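Local coordinates for extracellular solute-binding protein (Bordetella parapertussis, PDB 3PU5) that probably binds a small solute, possibly a polyamine, outside the cytoplasm and hands it to a membrane transporter for uptake, at residues 44-52 and 63-73; 81-90 and 256-264. All coordinates share one frame; numbering follows the deposited sequence.

Contact 1. Residues 44-52 and 63-73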
loop_
_atom_site.group_PDB
_atom_site.type_symbol
_atom_site.label_atom_id
_atom_site.label_comp_id
_atom_site.label_asym_id
_atom_site.label_seq_id
_atom_site.Cartn_x
_atom_site.Cartn_y
_atom_site.Cartn_z
ATOM N N ASN A 44 2.659 -11.381 -8.110
ATOM C CA ASN A 44 2.562 -10.222 -8.982
ATOM C C ASN A 44 3.283 -10.422 -10.312
ATOM O O ASN A 44 2.696 -10.204 -11.362
ATOM C CB ASN A 44 3.056 -8.963 -8.259
ATOM C CG ASN A 44 2.252 -8.657 -7.001
ATOM O OD1 ASN A 44 1.108 -9.091 -6.861
ATOM N ND2 ASN A 44 2.857 -7.907 -6.073
ATOM N N PRO A 45 4.564 -10.845 -10.272
ATOM C CA PRO A 45 5.354 -11.054 -11.495
ATOM C C PRO A 45 4.787 -12.129 -12.413
ATOM O O PRO A 45 4.862 -11.972 -13.627
ATOM C CB PRO A 45 6.707 -11.529 -10.970
ATOM C CG PRO A 45 6.764 -11.098 -9.568
ATOM C CD PRO A 45 5.376 -11.002 -9.054
ATOM N N ALA A 46 4.253 -13.209 -11.841
ATOM C CA ALA A 46 3.691 -14.305 -12.629
ATOM C C ALA A 46 2.404 -13.880 -13.334
ATOM O O ALA A 46 2.213 -14.151 -14.521
ATOM C CB ALA A 46 3.438 -15.526 -11.753
ATOM N N HIS A 47 1.517 -13.225 -12.594
ATOM C CA HIS A 47 0.288 -12.705 -13.185
ATOM C C HIS A 47 0.591 -11.742 -14.336
ATOM O O HIS A 47 0.040 -11.875 -15.421
ATOM C CB HIS A 47 -0.566 -11.999 -12.132
ATOM C CG HIS A 47 -1.416 -12.927 -11.322
ATOM N ND1 HIS A 47 -1.677 -12.726 -9.982
ATOM C CD2 HIS A 47 -2.066 -14.065 -11.665
ATOM C CE1 HIS A 47 -2.461 -13.693 -9.537
ATOM N NE2 HIS A 47 -2.713 -14.517 -10.541
ATOM N N ALA A 48 1.473 -10.776 -14.090
ATOM C CA ALA A 48 1.823 -9.792 -15.110
ATOM C C ALA A 48 2.424 -10.452 -16.342
ATOM O O ALA A 48 2.027 -10.143 -17.461
ATOM C CB ALA A 48 2.767 -8.752 -14.561
ATOM N N LEU A 49 3.378 -11.359 -16.155
ATOM C CA LEU A 49 3.993 -12.013 -17.316
ATOM C C LEU A 49 2.955 -12.813 -18.107
ATOM O O LEU A 49 2.952 -12.816 -19.346
ATOM C CB LEU A 49 5.173 -12.908 -16.913
ATOM C CG LEU A 49 5.874 -13.554 -18.121
ATOM C CD1 LEU A 49 6.407 -12.487 -19.071
ATOM C CD2 LEU A 49 6.998 -14.493 -17.697
ATOM N N LYS A 50 2.061 -13.482 -17.389
ATOM C CA LYS A 50 1.027 -14.264 -18.054
ATOM C C LYS A 50 0.146 -13.373 -18.915
ATOM O O LYS A 50 -0.173 -13.722 -20.046
ATOM C CB LYS A 50 0.178 -15.031 -17.049
ATOM C CG LYS A 50 -0.848 -15.934 -17.709
ATOM C CD LYS A 50 -1.156 -17.120 -16.815
ATOM C CE LYS A 50 -2.209 -18.031 -17.421
ATOM N NZ LYS A 50 -2.479 -19.138 -16.472
ATOM N N ILE A 51 -0.231 -12.214 -18.380
ATOM C CA ILE A 51 -1.030 -11.265 -19.146
ATOM C C ILE A 51 -0.217 -10.673 -20.289
ATOM O O ILE A 51 -0.713 -10.515 -21.398
ATOM C CB ILE A 51 -1.568 -10.122 -18.272
ATOM C CG1 ILE A 51 -2.621 -10.647 -17.288
ATOM C CG2 ILE A 51 -2.159 -9.035 -19.156
ATOM C CD1 ILE A 51 -2.824 -9.738 -16.080
ATOM N N LEU A 52 1.039 -10.349 -20.008
ATOM C CA LEU A 52 1.948 -9.864 -21.037
ATOM C C LEU A 52 2.052 -10.842 -22.204
ATOM O O LEU A 52 1.994 -10.447 -23.373
ATOM C CB LEU A 52 3.339 -9.670 -20.437
ATOM C CG LEU A 52 3.788 -8.229 -20.261
ATOM C CD1 LEU A 52 4.900 -8.152 -19.215
ATOM C CD2 LEU A 52 4.243 -7.683 -21.610
ATOM N N ALA A 63 -7.122 -7.376 -13.967
ATOM C CA ALA A 63 -5.775 -7.429 -13.434
ATOM C C ALA A 63 -5.796 -6.751 -12.088
ATOM O O ALA A 63 -6.121 -5.572 -11.992
ATOM C CB ALA A 63 -4.805 -6.727 -14.365
ATOM N N ALA A 64 -5.465 -7.500 -11.043
ATOM C CA ALA A 64 -5.483 -6.944 -9.704
ATOM C C ALA A 64 -4.265 -7.434 -8.946
ATOM O O ALA A 64 -4.244 -8.571 -8.458
ATOM C CB ALA A 64 -6.774 -7.349 -8.983
ATOM N N PHE A 65 -3.239 -6.596 -8.874
ATOM C CA PHE A 65 -2.009 -6.940 -8.168
ATOM C C PHE A 65 -1.075 -5.738 -7.984
ATOM O O PHE A 65 -1.449 -4.606 -8.269
ATOM C CB PHE A 65 -1.271 -8.110 -8.843
ATOM C CG PHE A 65 -1.033 -7.920 -10.314
ATOM C CD1 PHE A 65 0.004 -7.115 -10.767
ATOM C CD2 PHE A 65 -1.831 -8.567 -11.245
ATOM C CE1 PHE A 65 0.226 -6.941 -12.137
ATOM C CE2 PHE A 65 -1.614 -8.402 -12.614
ATOM C CZ PHE A 65 -0.585 -7.586 -13.058
ATOM N N GLY A 66 0.141 -6.006 -7.513
ATOM C CA GLY A 66 1.093 -4.971 -7.142
ATOM C C GLY A 66 1.455 -3.946 -8.200
ATOM O O GLY A 66 1.443 -4.235 -9.394
ATOM N N GLY A 67 1.818 -2.752 -7.737
ATOM C CA GLY A 67 2.105 -1.625 -8.603
ATOM C C GLY A 67 3.280 -1.791 -9.550
ATOM O O GLY A 67 3.183 -1.417 -10.723
ATOM N N ASN A 68 4.389 -2.338 -9.055
ATOM C CA ASN A 68 5.579 -2.544 -9.890
ATOM C C ASN A 68 5.287 -3.334 -11.161
ATOM O O ASN A 68 5.617 -2.914 -12.277
ATOM C CB ASN A 68 6.650 -3.287 -9.104
ATOM C CG ASN A 68 7.278 -2.434 -8.038
ATOM O OD1 ASN A 68 7.592 -1.263 -8.274
ATOM N ND2 ASN A 68 7.471 -3.013 -6.851
ATOM N N ASP A 69 4.669 -4.493 -10.980
ATOM C CA ASP A 69 4.362 -5.357 -12.106
ATOM C C ASP A 69 3.210 -4.816 -12.936
ATOM O O ASP A 69 3.210 -4.962 -14.162
ATOM C CB ASP A 69 4.100 -6.775 -11.618
ATOM C CG ASP A 69 5.354 -7.427 -11.105
ATOM O OD1 ASP A 69 6.237 -7.731 -11.939
ATOM O OD2 ASP A 69 5.474 -7.592 -9.872
HETATM N N MSE A 70 2.249 -4.160 -12.281
HETATM C CA MSE A 70 1.169 -3.513 -13.021
HETATM C C MSE A 70 1.728 -2.448 -13.951
HETATM O O MSE A 70 1.214 -2.240 -15.054
HETATM C CB MSE A 70 0.118 -2.895 -12.095
HETATM C CG MSE A 70 -1.119 -2.384 -12.846
HETATM SE SE MSE A 70 -2.161 -3.873 -13.603
HETATM C CE MSE A 70 -2.711 -4.713 -11.913
ATOM N N TYR A 71 2.776 -1.763 -13.506
ATOM C CA TYR A 71 3.389 -0.745 -14.343
ATOM C C TYR A 71 3.941 -1.379 -15.619
ATOM O O TYR A 71 4.039 -0.726 -16.642
ATOM C CB TYR A 71 4.484 0.014 -13.590
ATOM C CG TYR A 71 4.704 1.416 -14.126
ATOM C CD1 TYR A 71 5.786 1.707 -14.957
ATOM C CD2 TYR A 71 3.821 2.443 -13.816
ATOM C CE1 TYR A 71 5.986 2.988 -15.456
ATOM C CE2 TYR A 71 4.010 3.725 -14.308
ATOM C CZ TYR A 71 5.095 3.990 -15.129
ATOM O OH TYR A 71 5.284 5.267 -15.624
ATOM N N ARG A 72 4.283 -2.664 -15.560
ATOM C CA ARG A 72 4.733 -3.378 -16.756
ATOM C C ARG A 72 3.623 -3.423 -17.808
ATOM O O ARG A 72 3.862 -3.205 -19.002
ATOM C CB ARG A 72 5.171 -4.809 -16.405
ATOM C CG ARG A 72 6.376 -4.894 -15.493
ATOM C CD ARG A 72 6.524 -6.298 -14.906
ATOM N NE ARG A 72 6.872 -7.291 -15.918
ATOM C CZ ARG A 72 6.966 -8.595 -15.681
ATOM N NH1 ARG A 72 6.734 -9.069 -14.463
ATOM N NH2 ARG A 72 7.297 -9.432 -16.661
ATOM N N LEU A 73 2.412 -3.719 -17.353
ATOM C CA LEU A 73 1.264 -3.852 -18.232
ATOM C C LEU A 73 0.837 -2.500 -18.774
ATOM O O LEU A 73 0.314 -2.399 -19.879
ATOM C CB LEU A 73 0.104 -4.485 -17.477
ATOM C CG LEU A 73 0.336 -5.946 -17.150
ATOM C CD1 LEU A 73 -0.990 -6.599 -16.803
ATOM C CD2 LEU A 73 0.961 -6.604 -18.356
HETATM O O HOH W 1 4.366 -5.866 -8.145
#
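One water ties N44 to D69: it donates to D69 OD2 at 2.7 Å, accepts from D69 N at 3.2 Å, and takes a weak bond from N44 ND2. The N44 amide also receives a weak but straight bond, G66 N to N44 OD1 (3.3 Å, 172°). G66, the N-cap of helix 67-75, is a glycine and lets ND2 lie over its CA. The D69 carboxylate rests against P45 at the start of helix 44-53, whose end would probably favour the negative charge. R72 NH1 bridges to D69 OD1 (2.9 Å), and the side chain, bent at chi3 (68°), sits as a knob among P45, A48, L49 and L52; the small A48 lies over one guanidinium face. Deeper, the F65 ring has CE of selenomethionine M70 over the centre of one face, N44 O above the other and I51 CD1 at its edge. I51 CG2 meets L73 CD1 at 3.6 Å, crossing at about a right angle. Next in the chain, strand 62-65 runs antiparallel to helix 44-53, and helix 67-75 returns alongside it, the segment axes nearly parallel (8°) and 8.8 Å apart at closest. F65 pairs with V243, H47 touches T11 of strand 7-12, and Y71 packs on helix 305-322.

Contact 2. Residues 81-90 and 256-264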
loop_
_atom_site.group_PDB
_atom_site.type_symbol
_atom_site.label_atom_id
_atom_site.label_comp_id
_atom_site.label_asym_id
_atom_site.label_seq_id
_atom_site.Cartn_x
_atom_site.Cartn_y
_atom_site.Cartn_z
ATOM N N GLN A 81 -8.820 1.387 -21.258
ATOM C CA GLN A 81 -9.151 2.689 -20.689
ATOM C C GLN A 81 -10.431 2.609 -19.854
ATOM O O GLN A 81 -11.386 1.925 -20.224
ATOM C CB GLN A 81 -9.297 3.743 -21.797
ATOM C CG GLN A 81 -10.423 3.439 -22.796
ATOM C CD GLN A 81 -10.451 4.397 -23.987
ATOM O OE1 GLN A 81 -10.847 5.565 -23.862
ATOM N NE2 GLN A 81 -10.041 3.899 -25.155
ATOM N N VAL A 82 -10.437 3.291 -18.717
ATOM C CA VAL A 82 -11.623 3.367 -17.883
ATOM C C VAL A 82 -11.789 4.789 -17.368
ATOM O O VAL A 82 -10.807 5.500 -17.152
ATOM C CB VAL A 82 -11.565 2.390 -16.677
ATOM C CG1 VAL A 82 -11.680 0.938 -17.138
ATOM C CG2 VAL A 82 -10.292 2.603 -15.858
ATOM N N ASP A 83 -13.036 5.199 -17.171
ATOM C CA ASP A 83 -13.325 6.504 -16.596
ATOM C C ASP A 83 -14.690 6.513 -15.922
ATOM O O ASP A 83 -15.351 5.479 -15.806
ATOM C CB ASP A 83 -13.242 7.609 -17.664
ATOM C CG ASP A 83 -14.218 7.402 -18.809
ATOM O OD1 ASP A 83 -15.323 6.868 -18.582
ATOM O OD2 ASP A 83 -13.881 7.789 -19.947
ATOM N N GLU A 84 -15.107 7.694 -15.485
ATOM C CA GLU A 84 -16.358 7.851 -14.751
ATOM C C GLU A 84 -17.603 7.464 -15.550
ATOM O O GLU A 84 -18.638 7.149 -14.965
ATOM C CB GLU A 84 -16.457 9.284 -14.221
ATOM C CG GLU A 84 -15.250 9.625 -13.353
ATOM C CD GLU A 84 -15.053 11.109 -13.136
ATOM O OE1 GLU A 84 -15.959 11.902 -13.489
ATOM O OE2 GLU A 84 -13.979 11.475 -12.603
ATOM N N LYS A 85 -17.508 7.485 -16.876
ATOM C CA LYS A 85 -18.614 7.038 -17.718
ATOM C C LYS A 85 -18.775 5.530 -17.612
ATOM O O LYS A 85 -19.871 5.030 -17.353
ATOM C CB LYS A 85 -18.381 7.413 -19.184
ATOM C CG LYS A 85 -18.600 8.880 -19.512
ATOM C CD LYS A 85 -17.290 9.640 -19.675
ATOM C CE LYS A 85 -16.661 10.005 -18.336
ATOM N NZ LYS A 85 -15.545 10.998 -18.480
ATOM N N SER A 86 -17.675 4.806 -17.810
ATOM C CA SER A 86 -17.715 3.349 -17.842
ATOM C C SER A 86 -17.632 2.708 -16.451
ATOM O O SER A 86 -18.104 1.595 -16.244
ATOM C CB SER A 86 -16.600 2.812 -18.738
ATOM O OG SER A 86 -15.347 3.363 -18.373
ATOM N N VAL A 87 -17.013 3.410 -15.510
ATOM C CA VAL A 87 -16.858 2.911 -14.149
ATOM C C VAL A 87 -17.194 4.064 -13.202
ATOM O O VAL A 87 -16.305 4.761 -12.725
ATOM C CB VAL A 87 -15.408 2.385 -13.885
ATOM C CG1 VAL A 87 -15.286 1.769 -12.488
ATOM C CG2 VAL A 87 -14.988 1.369 -14.955
ATOM N N PRO A 88 -18.493 4.276 -12.946
ATOM C CA PRO A 88 -18.987 5.432 -12.186
ATOM C C PRO A 88 -18.285 5.634 -10.845
ATOM O O PRO A 88 -18.085 6.768 -10.439
ATOM C CB PRO A 88 -20.471 5.100 -11.984
ATOM C CG PRO A 88 -20.814 4.240 -13.156
ATOM C CD PRO A 88 -19.592 3.409 -13.412
ATOM N N SER A 89 -17.907 4.552 -10.171
ATOM C CA SER A 89 -17.207 4.663 -8.887
ATOM C C SER A 89 -15.935 5.511 -8.959
ATOM O O SER A 89 -15.526 6.112 -7.958
ATOM C CB SER A 89 -16.880 3.280 -8.317
ATOM O OG SER A 89 -18.052 2.624 -7.865
ATOM N N LEU A 90 -15.303 5.560 -10.129
ATOM C CA LEU A 90 -14.067 6.334 -10.265
ATOM C C LEU A 90 -14.278 7.812 -9.918
ATOM O O LEU A 90 -13.328 8.519 -9.565
ATOM C CB LEU A 90 -13.482 6.194 -11.673
ATOM C CG LEU A 90 -12.842 4.845 -12.008
ATOM C CD1 LEU A 90 -12.399 4.789 -13.477
ATOM C CD2 LEU A 90 -11.662 4.559 -11.075
ATOM N N LYS A 256 -15.470 -4.187 -16.183
ATOM C CA LYS A 256 -15.750 -2.817 -15.748
ATOM C C LYS A 256 -16.843 -2.819 -14.681
ATOM O O LYS A 256 -16.819 -2.016 -13.743
ATOM C CB LYS A 256 -16.165 -1.936 -16.933
ATOM C CG LYS A 256 -15.027 -1.606 -17.905
ATOM C CD LYS A 256 -15.558 -0.880 -19.153
ATOM C CE LYS A 256 -14.456 -0.599 -20.146
ATOM N NZ LYS A 256 -15.007 -0.009 -21.404
ATOM N N ALA A 257 -17.801 -3.725 -14.833
ATOM C CA ALA A 257 -18.881 -3.856 -13.869
ATOM C C ALA A 257 -18.346 -4.346 -12.530
ATOM O O ALA A 257 -18.718 -3.821 -11.475
ATOM C CB ALA A 257 -19.955 -4.791 -14.396
ATOM N N PHE A 258 -17.465 -5.341 -12.563
ATOM C CA PHE A 258 -16.831 -5.777 -11.323
ATOM C C PHE A 258 -16.005 -4.647 -10.693
ATOM O O PHE A 258 -16.086 -4.394 -9.481
ATOM C CB PHE A 258 -15.945 -7.017 -11.532
ATOM C CG PHE A 258 -15.207 -7.421 -10.292
ATOM C CD1 PHE A 258 -15.854 -8.118 -9.281
ATOM C CD2 PHE A 258 -13.882 -7.051 -10.101
ATOM C CE1 PHE A 258 -15.179 -8.459 -8.103
ATOM C CE2 PHE A 258 -13.199 -7.398 -8.934
ATOM C CZ PHE A 258 -13.848 -8.099 -7.935
HETATM N N MSE A 259 -15.201 -3.972 -11.506
HETATM C CA MSE A 259 -14.365 -2.899 -10.979
HETATM C C MSE A 259 -15.240 -1.812 -10.356
HETATM O O MSE A 259 -14.932 -1.280 -9.293
HETATM C CB MSE A 259 -13.497 -2.309 -12.084
HETATM C CG MSE A 259 -12.509 -1.259 -11.613
HETATM SE SE MSE A 259 -11.273 -0.775 -13.070
HETATM C CE MSE A 259 -10.206 0.559 -12.108
ATOM N N ASN A 260 -16.344 -1.491 -11.019
ATOM C CA ASN A 260 -17.253 -0.492 -10.487
ATOM C C ASN A 260 -17.773 -0.889 -9.113
ATOM O O ASN A 260 -17.887 -0.053 -8.224
ATOM C CB ASN A 260 -18.433 -0.287 -11.424
ATOM C CG ASN A 260 -19.332 0.833 -10.968
ATOM O OD1 ASN A 260 -18.878 1.961 -10.768
ATOM N ND2 ASN A 260 -20.612 0.528 -10.782
ATOM N N TYR A 261 -18.097 -2.168 -8.949
ATOM C CA TYR A 261 -18.562 -2.647 -7.654
ATOM C C TYR A 261 -17.435 -2.612 -6.617
ATOM O O TYR A 261 -17.631 -2.146 -5.498
ATOM C CB TYR A 261 -19.194 -4.048 -7.740
ATOM C CG TYR A 261 -19.719 -4.496 -6.395
ATOM C CD1 TYR A 261 -19.001 -5.381 -5.614
ATOM C CD2 TYR A 261 -20.899 -3.966 -5.877
ATOM C CE1 TYR A 261 -19.456 -5.764 -4.364
ATOM C CE2 TYR A 261 -21.364 -4.340 -4.632
ATOM C CZ TYR A 261 -20.637 -5.238 -3.881
ATOM O OH TYR A 261 -21.074 -5.614 -2.638
ATOM N N ALA A 262 -16.251 -3.078 -7.006
ATOM C CA ALA A 262 -15.129 -3.213 -6.071
ATOM C C ALA A 262 -14.692 -1.867 -5.519
ATOM O O ALA A 262 -14.212 -1.765 -4.390
ATOM C CB ALA A 262 -13.938 -3.925 -6.750
ATOM N N LEU A 263 -14.850 -0.835 -6.335
ATOM C CA LEU A 263 -14.437 0.511 -5.966
ATOM C C LEU A 263 -15.601 1.285 -5.364
ATOM O O LEU A 263 -15.441 2.443 -4.957
ATOM C CB LEU A 263 -13.883 1.256 -7.194
ATOM C CG LEU A 263 -12.573 0.704 -7.776
ATOM C CD1 LEU A 263 -12.146 1.451 -9.049
ATOM C CD2 LEU A 263 -11.479 0.754 -6.726
ATOM N N GLY A 264 -16.766 0.644 -5.318
ATOM C CA GLY A 264 -17.966 1.272 -4.796
ATOM C C GLY A 264 -17.963 1.316 -3.281
ATOM O O GLY A 264 -17.169 0.629 -2.624
HETATM O O HOH W 2 -14.154 3.252 -20.807
#
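N260 offers S89 two oxygens, its side-chain OD1 and its backbone O, where the loop enters its 3-10 segment. N260, whose CG lies opposite the backbone nitrogen about the CA-CB bond (chi1 -175°), carries its amide along the helix flank toward the loop. S89 N donates to N260 OD1 at 2.8 Å, the S89 nitrogen lying almost in line with the N260 C=O bond (177°), with the N-H itself bent a little from straight (160°). S89 OG lies 2.7 Å from N260 O and 3.1 Å from N260 OD1. Serine suits the spot because its short hydroxyl reaches both oxygens. The side chains of P88 and N260 cross at about a right angle, which brings P88 CD to 3.1 Å from N260 OD1; proline has no N-H of its own to compete for that oxygen.

The two V87 methyls divide along the helix flank: CG1 presses on N260 CA (3.6 Å), CG2 on K256 CB. K256 crosses V87 at about a right angle and then runs out fully extended, its CD lying against S86 CB at 3.9 Å. Its ammonium ends at a water, a weak bond, and that water also binds S86 OG and donates to Q81 O. D83 OD1 accepts from K85 N, closing an Asx turn, and from S86 N, completing an Asx motif. On the buried side, L90 CD2 meets L263 CD1 at 3.7 Å; M259 CE, of a selenomethionine, lies near V82 CG2, and near L90 CD2 as well.

The loop thus lies along one flank of helix 252-262. F258 and Y261 of that helix turn instead to helix 15-33, F258 meeting F29 edge-to-face and also touching strand 7-12, while V82 and K256 both rest on V246 of strand 238-246.

In the fold
Contact 1 closes before contact 2 opens, so the two follow in series along the chain. Their centres lie 20 Å apart, with nearest atoms about 6 Å from each other and no direct touch. Strand 238-246 is the element they share: strand 62-65 of contact 1 pairs antiparallel with it, and contact 2 packs on it. Strand 7-12 lies beside contact 1 and beside helix 252-262 of contact 2. Contact 1 is local, joining consecutive elements, whereas contact 2 joins segments 166 residues apart at their closest ends. Together they help build one lobe of what is probably the two-lobed fold of periplasmic binding proteins, with contact 2 fastening a late helix to an early loop.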